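Local coordinates for bartonella effector protein (Bep) substrate of VirB T4SS (Bartonella clarridgeiae, PDB 4YK2) that is a type IV secretion effector whose BID domain, the part described here, probably serves as the signal for translocation through the VirB system, at residues I47-Q58 / L76-A87. Residues are numbered along the deposited sequence; the frame is centred on the assembly and turned at random. Where two conformers were deposited one is given.
Sequences IVFGNQNQLANQ and LTNSPESFAKLA. With SO4 (sulfate ion), chain E.
The ring of Phe49 slots into the bend formed by residues 76-87. Its CB points away from residues 76-87, but with CG anti to the carbonyl carbon (chi1 -66°) the ring swings back to reach them. The backbone oxygens of Pro80, Ala84 and Lys85 line the ring edge; CE1 is 3.6 Å from Ala84 O. Leu76 CD1 meets the same edge at CZ, 3.8 Å away. One face is covered from within its own segment by Val48 CG1, which sits over the ring centre. The CH groups at CD1, CE1 and CZ thus face carbonyl oxygens, which suits the weakly positive edge of an aromatic ring.

Phe83 is packed differently. Leu55 CD2 lies over one face of its ring, 4.1 Å from the centroid, in a CH-pi contact. The Gln58 amide approaches the same ring at CE1, with its plane turned 64° from the ring plane. The Gln58 chain is bent at chi2, and NE2 lies 3.7 Å from Phe83 CE1. The Gln54 amide rests against the methyl of Ala84, with CD 3.5 Å from CB. A water joins Gln54 NE2 to Phe83 O.

The backbones are tied by one direct hydrogen bond, from Ala87 N to Val48 O (2.8 Å). It is nearly straight at the hydrogen, but the donor is tilted 31° from the carbonyl plane. Beside it, Leu86 CD2 touches Val48 CG1. Ala87 O in turn is hydrogen-bonded to Arg99 NE.

The contact joins the turn between helices 21-49 and 56-64, which includes an Asx turn at Asn51, to the segment leaving helix 69-78. Such packing of connecting segments at one end of the helices is consistent with the hook-topped four-helix bundle of the BID domain.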
ATOM      1  N   ILE A  47      -9.400  -5.469  -1.114  1.00 25.09           N
ATOM      2  CA  ILE A  47     -10.639  -4.822  -0.674  1.00 24.30           C
ATOM      3  C   ILE A  47     -10.938  -3.552  -1.469  1.00 25.85           C
ATOM      4  O   ILE A  47     -12.078  -3.312  -1.883  1.00 25.68           O
ATOM      5  CB  ILE A  47     -10.594  -4.498   0.837  1.00 27.51           C
ATOM      6  CG1 ILE A  47     -10.433  -5.782   1.663  1.00 29.20           C
ATOM      7  CG2 ILE A  47     -11.859  -3.757   1.242  1.00 24.70           C
ATOM      8  CD1 ILE A  47     -10.104  -5.542   3.150  1.00 27.46           C
ATOM      9  N   VAL A  48      -9.917  -2.726  -1.672  1.00 22.31           N
ATOM     10  CA  VAL A  48     -10.100  -1.444  -2.345  1.00 23.48           C
ATOM     11  C   VAL A  48     -10.343  -1.623  -3.855  1.00 20.62           C
ATOM     12  O   VAL A  48     -11.232  -0.991  -4.420  1.00 23.32           O
ATOM     13  CB  VAL A  48      -8.883  -0.518  -2.091  1.00 22.65           C
ATOM     14  CG1 VAL A  48      -8.976   0.738  -2.949  1.00 21.71           C
ATOM     15  CG2 VAL A  48      -8.782  -0.160  -0.615  1.00 20.75           C
ATOM     16  N   PHE A  49      -9.561  -2.491  -4.496  1.00 21.17           N
ATOM     17  CA  PHE A  49      -9.560  -2.594  -5.957  1.00 21.88           C
ATOM     18  C   PHE A  49     -10.024  -3.942  -6.489  1.00 25.74           C
ATOM     19  O   PHE A  49     -10.267  -4.080  -7.686  1.00 25.08           O
ATOM     20  CB  PHE A  49      -8.155  -2.320  -6.515  1.00 18.68           C
ATOM     21  CG  PHE A  49      -7.672  -0.912  -6.295  1.00 21.87           C
ATOM     22  CD1 PHE A  49      -8.301   0.158  -6.921  1.00 23.81           C
ATOM     23  CD2 PHE A  49      -6.569  -0.661  -5.487  1.00 23.39           C
ATOM     24  CE1 PHE A  49      -7.856   1.459  -6.742  1.00 25.17           C
ATOM     25  CE2 PHE A  49      -6.111   0.644  -5.292  1.00 24.66           C
ATOM     26  CZ  PHE A  49      -6.755   1.709  -5.920  1.00 25.86           C
ATOM     27  N   GLY A  50     -10.132  -4.947  -5.627  1.00 25.42           N
ATOM     28  CA  GLY A  50     -10.490  -6.271  -6.110  1.00 23.90           C
ATOM     29  C   GLY A  50      -9.304  -6.985  -6.733  1.00 27.42           C
ATOM     30  O   GLY A  50      -9.473  -8.004  -7.387  1.00 24.03           O
ATOM     31  N   ASN A  51      -8.101  -6.453  -6.529  1.00 23.29           N
ATOM     32  CA  ASN A  51      -6.872  -7.068  -7.059  1.00 24.58           C
ATOM     33  C   ASN A  51      -5.752  -6.812  -6.062  1.00 23.73           C
ATOM     34  O   ASN A  51      -5.323  -5.677  -5.875  1.00 23.40           O
ATOM     35  CB  ASN A  51      -6.513  -6.506  -8.447  1.00 21.63           C
ATOM     36  CG  ASN A  51      -5.284  -7.180  -9.070  1.00 23.83           C
ATOM     37  OD1 ASN A  51      -4.525  -7.892  -8.406  1.00 25.45           O
ATOM     38  ND2 ASN A  51      -5.096  -6.962 -10.361  1.00 22.69           N
ATOM     39  N   GLN A  52      -5.289  -7.866  -5.404  1.00 19.70           N
ATOM     40  CA  GLN A  52      -4.329  -7.679  -4.320  1.00 24.09           C
ATOM     41  C   GLN A  52      -2.987  -7.144  -4.835  1.00 24.23           C
ATOM     42  O   GLN A  52      -2.183  -6.631  -4.058  1.00 25.08           O
ATOM     43  CB  GLN A  52      -4.127  -8.990  -3.556  1.00 22.46           C
ATOM     44  CG  GLN A  52      -3.541 -10.119  -4.342  1.00 26.01           C
ATOM     45  CD  GLN A  52      -3.594 -11.424  -3.559  1.00 31.29           C
ATOM     46  OE1 GLN A  52      -3.386 -11.443  -2.339  1.00 34.55           O
ATOM     47  NE2 GLN A  52      -3.913 -12.507  -4.244  1.00 31.59           N
ATOM     48  N   ASN A  53      -2.757  -7.251  -6.144  1.00 20.23           N
ATOM     49  CA  ASN A  53      -1.532  -6.713  -6.737  1.00 21.09           C
ATOM     50  C   ASN A  53      -1.775  -5.490  -7.622  1.00 23.16           C
ATOM     51  O   ASN A  53      -0.966  -5.190  -8.496  1.00 20.75           O
ATOM     52  CB  ASN A  53      -0.822  -7.805  -7.542  1.00 18.31           C
ATOM     53  CG  ASN A  53      -0.407  -8.975  -6.672  1.00 22.86           C
ATOM     54  OD1 ASN A  53       0.190  -8.789  -5.607  1.00 28.78           O
ATOM     55  ND2 ASN A  53      -0.763 -10.178  -7.093  1.00 26.34           N
ATOM     56  N   GLN A  54      -2.878  -4.779  -7.391  1.00 19.97           N
ATOM     57  CA  GLN A  54      -3.243  -3.631  -8.235  1.00 23.91           C
ATOM     58  C   GLN A  54      -2.107  -2.600  -8.356  1.00 24.00           C
ATOM     59  O   GLN A  54      -1.824  -2.073  -9.443  1.00 18.81           O
ATOM     60  CB  GLN A  54      -4.503  -2.939  -7.682  1.00 19.48           C
ATOM     61  CG  GLN A  54      -5.082  -1.895  -8.642  1.00 17.78           C
ATOM     62  CD  GLN A  54      -5.625  -2.550  -9.892  1.00 23.23           C
ATOM     63  OE1 GLN A  54      -6.517  -3.383  -9.818  1.00 25.20           O
ATOM     64  NE2 GLN A  54      -5.052  -2.220 -11.034  1.00 24.32           N
ATOM     65  N   LEU A  55      -1.437  -2.331  -7.241  1.00 20.56           N
ATOM     66  CA  LEU A  55      -0.434  -1.275  -7.209  1.00 18.40           C
ATOM     67  C   LEU A  55       1.000  -1.792  -7.274  1.00 23.73           C
ATOM     68  O   LEU A  55       1.920  -1.108  -6.812  1.00 22.74           O
ATOM     69  CB  LEU A  55      -0.602  -0.431  -5.948  1.00 17.88           C
ATOM     70  CG  LEU A  55      -1.984   0.177  -5.738  1.00 17.66           C
ATOM     71  CD1 LEU A  55      -2.039   0.875  -4.377  1.00 19.08           C
ATOM     72  CD2 LEU A  55      -2.406   1.152  -6.892  1.00 18.40           C
ATOM     73  N   ALA A  56       1.192  -2.982  -7.849  1.00 20.77           N
ATOM     74  CA  ALA A  56       2.538  -3.565  -7.984  1.00 22.95           C
ATOM     75  C   ALA A  56       3.547  -2.580  -8.599  1.00 20.81           C
ATOM     76  O   ALA A  56       4.671  -2.449  -8.114  1.00 20.11           O
ATOM     77  CB  ALA A  56       2.483  -4.865  -8.827  1.00 16.06           C
ATOM     78  N   ASN A  57       3.150  -1.891  -9.665  1.00 18.05           N
ATOM     79  CA  ASN A  57       4.039  -0.912 -10.291  1.00 22.29           C
ATOM     80  C   ASN A  57       4.491   0.136  -9.283  1.00 22.68           C
ATOM     81  O   ASN A  57       5.687   0.414  -9.150  1.00 21.33           O
ATOM     82  CB  ASN A  57       3.359  -0.207 -11.474  1.00 16.37           C
ATOM     83  CG  ASN A  57       3.126  -1.134 -12.662  1.00 24.27           C
ATOM     84  OD1 ASN A  57       3.645  -2.242 -12.723  1.00 24.07           O
ATOM     85  ND2 ASN A  57       2.346  -0.661 -13.621  1.00 26.63           N
ATOM     86  N   GLN A  58       3.523   0.711  -8.580  1.00 21.07           N
ATOM     87  CA  GLN A  58       3.800   1.795  -7.647  1.00 21.12           C
ATOM     88  C   GLN A  58       4.653   1.326  -6.473  1.00 18.87           C
ATOM     89  O   GLN A  58       5.496   2.071  -5.977  1.00 19.68           O
ATOM     90  CB  GLN A  58       2.492   2.410  -7.130  1.00 19.84           C
ATOM     91  CG  GLN A  58       1.782   3.342  -8.136  1.00 17.92           C
ATOM     92  CD  GLN A  58       1.140   2.578  -9.293  1.00 21.36           C
ATOM     93  OE1 GLN A  58       0.776   1.409  -9.165  1.00 20.69           O
ATOM     94  NE2 GLN A  58       1.029   3.236 -10.434  1.00 18.17           N
ATOM     95  N   LEU A  76      -3.674   8.353  -4.245  1.00 21.25           N
ATOM     96  CA  LEU A  76      -4.502   7.275  -3.707  1.00 22.35           C
ATOM     97  C   LEU A  76      -5.593   7.823  -2.783  1.00 24.71           C
ATOM     98  O   LEU A  76      -6.730   7.338  -2.784  1.00 24.84           O
ATOM     99  CB  LEU A  76      -3.633   6.261  -2.958  1.00 21.71           C
ATOM    100  CG  LEU A  76      -4.308   4.974  -2.501  1.00 21.96           C
ATOM    101  CD1 LEU A  76      -4.979   4.272  -3.663  1.00 26.21           C
ATOM    102  CD2 LEU A  76      -3.265   4.038  -1.844  1.00 18.26           C
ATOM    103  N   THR A  77      -5.228   8.835  -1.997  1.00 23.17           N
ATOM    104  CA  THR A  77      -6.131   9.469  -1.041  1.00 22.92           C
ATOM    105  C   THR A  77      -7.226  10.255  -1.734  1.00 29.09           C
ATOM    106  O   THR A  77      -8.400  10.137  -1.381  1.00 28.06           O
ATOM    107  CB  THR A  77      -5.368  10.422  -0.091  1.00 25.78           C
ATOM    108  OG1 THR A  77      -4.446   9.663   0.708  1.00 26.18           O
ATOM    109  CG2 THR A  77      -6.337  11.189   0.822  1.00 26.79           C
ATOM    110  N   ASN A  78      -6.828  11.033  -2.738  1.00 26.99           N
ATOM    111  CA  ASN A  78      -7.708  12.017  -3.347  1.00 30.60           C
ATOM    112  C   ASN A  78      -8.311  11.572  -4.688  1.00 31.20           C
ATOM    113  O   ASN A  78      -9.382  12.032  -5.059  1.00 29.95           O
ATOM    114  CB  ASN A  78      -6.946  13.329  -3.519  1.00 30.19           C
ATOM    115  CG  ASN A  78      -6.626  13.972  -2.185  1.00 32.87           C
ATOM    116  OD1 ASN A  78      -7.493  14.557  -1.550  1.00 44.52           O
ATOM    117  ND2 ASN A  78      -5.378  13.870  -1.762  1.00 34.01           N
ATOM    118  N   SER A  79      -7.633  10.682  -5.406  1.00 26.24           N
ATOM    119  CA  SER A  79      -8.136  10.202  -6.701  0.57 28.84           C
ATOM    120  C   SER A  79      -7.805   8.728  -6.907  1.00 27.06           C
ATOM    121  O   SER A  79      -7.124   8.372  -7.871  1.00 24.02           O
ATOM    122  CB  SER A  79      -7.547  11.015  -7.865  0.57 29.01           C
ATOM    123  OG  SER A  79      -7.667  12.408  -7.653  0.57 31.50           O
ATOM    124  N   PRO A  80      -8.287   7.856  -6.009  1.00 27.25           N
ATOM    125  CA  PRO A  80      -7.925   6.440  -6.120  1.00 23.35           C
ATOM    126  C   PRO A  80      -8.304   5.783  -7.447  1.00 23.72           C
ATOM    127  O   PRO A  80      -7.606   4.863  -7.875  1.00 19.84           O
ATOM    128  CB  PRO A  80      -8.698   5.794  -4.958  1.00 25.80           C
ATOM    129  CG  PRO A  80      -9.799   6.745  -4.664  1.00 26.91           C
ATOM    130  CD  PRO A  80      -9.185   8.089  -4.866  1.00 24.76           C
ATOM    131  N   GLU A  81      -9.368   6.244  -8.103  1.00 23.58           N
ATOM    132  CA  GLU A  81      -9.770   5.575  -9.342  0.52 24.92           C
ATOM    133  C   GLU A  81      -8.858   5.985 -10.518  1.00 25.26           C
ATOM    134  O   GLU A  81      -8.981   5.459 -11.612  1.00 25.00           O
ATOM    135  CB  GLU A  81     -11.273   5.813  -9.634  0.52 24.98           C
ATOM    136  CG  GLU A  81     -12.168   4.907  -8.735  0.52 23.68           C
ATOM    137  CD  GLU A  81     -13.665   4.900  -9.068  0.52 29.20           C
ATOM    138  OE1 GLU A  81     -14.232   5.992  -9.309  0.52 27.60           O
ATOM    139  OE2 GLU A  81     -14.281   3.794  -9.061  0.52 17.74           O
ATOM    140  N   SER A  82      -7.888   6.859 -10.265  1.00 24.73           N
ATOM    141  CA  SER A  82      -6.778   7.052 -11.207  1.00 24.70           C
ATOM    142  C   SER A  82      -6.024   5.745 -11.423  1.00 24.88           C
ATOM    143  O   SER A  82      -5.514   5.491 -12.509  1.00 22.35           O
ATOM    144  CB  SER A  82      -5.788   8.111 -10.699  1.00 23.10           C
ATOM    145  OG  SER A  82      -6.353   9.404 -10.778  1.00 33.00           O
ATOM    146  N   PHE A  83      -5.926   4.918 -10.379  1.00 17.93           N
ATOM    147  CA  PHE A  83      -5.173   3.674 -10.495  1.00 16.88           C
ATOM    148  C   PHE A  83      -6.013   2.555 -11.120  1.00 21.33           C
ATOM    149  O   PHE A  83      -5.537   1.806 -11.976  1.00 22.10           O
ATOM    150  CB  PHE A  83      -4.630   3.242  -9.112  1.00 18.01           C
ATOM    151  CG  PHE A  83      -3.639   4.214  -8.525  1.00 23.75           C
ATOM    152  CD1 PHE A  83      -2.400   4.406  -9.124  1.00 23.99           C
ATOM    153  CD2 PHE A  83      -3.938   4.928  -7.377  1.00 25.24           C
ATOM    154  CE1 PHE A  83      -1.489   5.307  -8.602  1.00 22.26           C
ATOM    155  CE2 PHE A  83      -3.020   5.817  -6.831  1.00 25.23           C
ATOM    156  CZ  PHE A  83      -1.793   6.003  -7.438  1.00 25.42           C
ATOM    157  N   ALA A  84      -7.258   2.437 -10.674  1.00 21.35           N
ATOM    158  CA  ALA A  84      -8.186   1.434 -11.183  1.00 23.93           C
ATOM    159  C   ALA A  84      -9.555   1.749 -10.620  1.00 21.07           C
ATOM    160  O   ALA A  84      -9.668   2.483  -9.643  1.00 24.21           O
ATOM    161  CB  ALA A  84      -7.758   0.022 -10.781  1.00 24.24           C
ATOM    162  N   LYS A  85     -10.594   1.183 -11.223  1.00 21.28           N
ATOM    163  CA  LYS A  85     -11.941   1.297 -10.668  1.00 24.56           C
ATOM    164  C   LYS A  85     -11.984   0.677  -9.269  1.00 24.71           C
ATOM    165  O   LYS A  85     -11.367  -0.359  -9.033  1.00 23.45           O
ATOM    166  CB  LYS A  85     -12.956   0.605 -11.588  1.00 25.61           C
ATOM    167  CG  LYS A  85     -14.389   0.722 -11.112  1.00 36.66           C
ATOM    168  CD  LYS A  85     -15.365   0.375 -12.219  1.00 49.37           C
ATOM    169  CE  LYS A  85     -15.680  -1.097 -12.215  1.00 56.13           C
ATOM    170  NZ  LYS A  85     -16.413  -1.467 -10.975  1.00 63.70           N
ATOM    171  N   LEU A  86     -12.689   1.311  -8.340  1.00 21.94           N
ATOM    172  CA  LEU A  86     -12.829   0.739  -7.001  1.00 25.55           C
ATOM    173  C   LEU A  86     -13.696  -0.514  -7.048  1.00 25.77           C
ATOM    174  O   LEU A  86     -14.562  -0.646  -7.924  1.00 24.25           O
ATOM    175  CB  LEU A  86     -13.441   1.752  -6.038  1.00 25.21           C
ATOM    176  CG  LEU A  86     -12.667   3.041  -5.775  1.00 30.90           C
ATOM    177  CD1 LEU A  86     -13.422   3.894  -4.772  1.00 33.39           C
ATOM    178  CD2 LEU A  86     -11.271   2.737  -5.284  1.00 27.12           C
ATOM    179  N   ALA A  87     -13.465  -1.431  -6.115  1.00 20.65           N
ATOM    180  CA  ALA A  87     -14.295  -2.627  -6.002  1.00 24.71           C
ATOM    181  C   ALA A  87     -15.733  -2.227  -5.709  1.00 28.51           C
ATOM    182  O   ALA A  87     -15.984  -1.139  -5.198  1.00 26.96           O
ATOM    183  CB  ALA A  87     -13.770  -3.551  -4.916  1.00 25.02           C
TER
HETATM  184  S   SO4 E 303      -7.829  -7.060 -13.047  1.00 99.10           S
HETATM  185  O1  SO4 E 303      -8.740  -7.434 -11.967  1.00 99.59           O
HETATM  186  O2  SO4 E 303      -6.875  -6.067 -12.558  1.00 98.33           O
HETATM  187  O3  SO4 E 303      -8.594  -6.474 -14.139  1.00104.97           O
HETATM  188  O4  SO4 E 303      -7.123  -8.245 -13.535  1.00 96.92           O
HETATM  189  O   HOH W   1     -10.489  -2.427 -10.200  1.00 40.64           O
HETATM  190  O   HOH W   2      -3.434   0.142 -11.694  1.00 43.50           O